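Local atomic coordinates of hypothetical protein PA0115 (Pseudomonas aeruginosa, PDB entry 1XEB), a protein that probably works as an acyl-CoA-dependent N-acetyltransferase of the GNAT superfamily, although its substrate is not established. Residues Pro112-Ala117 and Ala132-Tyr137. Residues are numbered along the deposited sequence; the frame is centred on the assembly and turned at random.
Sequences PVYLSA and AVTEVY
Tyr-114 and Tyr-137 approach from opposite directions, their ring planes only about 11° apart, with only their hydroxyl ends close and no overlap of the faces; the contacts across the segments come at the edges. At the edge of the Tyr-114 ring, near its plane, CE2 lies 3.6 Å from Val-133 CG2. Ser-116 OG holds the same kind of place on Tyr-137, and Thr-134 OG1 also lies in the plane of that ring. Tyr-137 OH donates to Ser-116 OG at 2.7 Å; the serine oxygen also bonds Glu-139, which probably takes its proton and so helps fix the acceptor. With CG of Tyr-114 anti to the backbone N (chi1 176°), the ring passes alongside Val-133 and its OH stops 3.8 Å from Tyr-137 OH, near Thr-134 CG2. Thr-134 OG1 donates to Glu-135 O at 3.1 Å, lying 37° out of the carbonyl plane, and accepts a hydrogen bond from Gly-146 N, its stronger partner, on strand 142-149. That strand pairs with both 113-118 and the short strands flanking the 132-137 loop, so these side chains bridge one intervening strand in the C-terminal part of the GNAT fold.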
# COMPACT_ATOMS: atom_id res chain seq x y z
N PRO A 112 -8.58 11.68 6.75
CA PRO A 112 -9.14 10.35 6.47
C PRO A 112 -8.29 9.58 5.47
O PRO A 112 -7.67 10.17 4.60
CB PRO A 112 -10.54 10.66 5.96
CG PRO A 112 -10.42 12.02 5.42
CD PRO A 112 -9.56 12.72 6.42
N VAL A 113 -8.29 8.26 5.62
CA VAL A 113 -7.52 7.36 4.76
C VAL A 113 -8.39 6.65 3.73
O VAL A 113 -9.48 6.15 4.04
CB VAL A 113 -6.77 6.30 5.62
CG1 VAL A 113 -5.94 5.40 4.72
CG2 VAL A 113 -5.85 7.00 6.63
N TYR A 114 -7.90 6.59 2.49
CA TYR A 114 -8.65 5.94 1.42
C TYR A 114 -7.85 4.84 0.73
O TYR A 114 -6.64 4.95 0.54
CB TYR A 114 -9.12 6.99 0.39
CG TYR A 114 -9.83 6.41 -0.82
CD1 TYR A 114 -9.11 5.85 -1.87
CD2 TYR A 114 -11.21 6.37 -0.88
CE1 TYR A 114 -9.75 5.25 -2.96
CE2 TYR A 114 -11.87 5.77 -1.95
CZ TYR A 114 -11.14 5.21 -2.99
OH TYR A 114 -11.79 4.58 -4.04
N LEU A 115 -8.55 3.77 0.36
CA LEU A 115 -7.90 2.67 -0.35
C LEU A 115 -8.90 2.04 -1.28
O LEU A 115 -10.12 2.16 -1.09
CB LEU A 115 -7.33 1.62 0.63
CG LEU A 115 -8.25 0.85 1.60
CD1 LEU A 115 -9.10 -0.15 0.86
CD2 LEU A 115 -7.38 0.10 2.59
N SER A 116 -8.36 1.39 -2.30
CA SER A 116 -9.14 0.69 -3.31
C SER A 116 -8.95 -0.77 -2.95
O SER A 116 -7.89 -1.35 -3.18
CB SER A 116 -8.55 0.98 -4.69
OG SER A 116 -9.14 0.14 -5.66
N ALA A 117 -10.00 -1.35 -2.37
CA ALA A 117 -9.98 -2.73 -1.91
C ALA A 117 -10.63 -3.71 -2.88
O ALA A 117 -11.57 -3.36 -3.58
CB ALA A 117 -10.69 -2.83 -0.57
N ALA A 132 -17.50 1.43 2.70
CA ALA A 132 -17.62 1.57 1.25
C ALA A 132 -18.00 2.99 0.80
O ALA A 132 -18.89 3.60 1.39
CB ALA A 132 -18.64 0.58 0.72
N VAL A 133 -17.32 3.51 -0.22
CA VAL A 133 -17.65 4.85 -0.72
C VAL A 133 -17.88 4.94 -2.23
O VAL A 133 -18.13 6.01 -2.75
CB VAL A 133 -16.56 5.90 -0.34
CG1 VAL A 133 -16.77 6.35 1.11
CG2 VAL A 133 -15.17 5.30 -0.54
N THR A 134 -17.78 3.81 -2.92
CA THR A 134 -18.01 3.80 -4.36
C THR A 134 -18.78 2.54 -4.71
O THR A 134 -18.97 1.68 -3.86
CB THR A 134 -16.69 3.80 -5.18
OG1 THR A 134 -15.99 2.57 -4.96
CG2 THR A 134 -15.81 4.97 -4.79
N GLU A 135 -19.26 2.45 -5.94
CA GLU A 135 -19.97 1.26 -6.38
C GLU A 135 -18.80 0.37 -6.81
O GLU A 135 -17.67 0.87 -6.93
CB GLU A 135 -20.86 1.60 -7.57
CG GLU A 135 -22.11 0.71 -7.72
CD GLU A 135 -23.13 0.90 -6.59
OE1 GLU A 135 -22.94 0.33 -5.49
OE2 GLU A 135 -24.14 1.62 -6.81
N VAL A 136 -19.02 -0.92 -7.03
CA VAL A 136 -17.90 -1.77 -7.43
C VAL A 136 -17.48 -1.46 -8.87
O VAL A 136 -18.31 -1.17 -9.72
CB VAL A 136 -18.22 -3.30 -7.26
CG1 VAL A 136 -19.67 -3.61 -7.64
CG2 VAL A 136 -17.27 -4.14 -8.11
N TYR A 137 -16.17 -1.47 -9.10
CA TYR A 137 -15.61 -1.19 -10.42
C TYR A 137 -14.53 -2.22 -10.73
O TYR A 137 -14.10 -2.96 -9.86
CB TYR A 137 -15.03 0.23 -10.46
CG TYR A 137 -14.04 0.55 -9.36
CD1 TYR A 137 -12.69 0.22 -9.48
CD2 TYR A 137 -14.46 1.20 -8.19
CE1 TYR A 137 -11.78 0.55 -8.45
CE2 TYR A 137 -13.57 1.52 -7.17
CZ TYR A 137 -12.23 1.19 -7.31
OH TYR A 137 -11.36 1.51 -6.31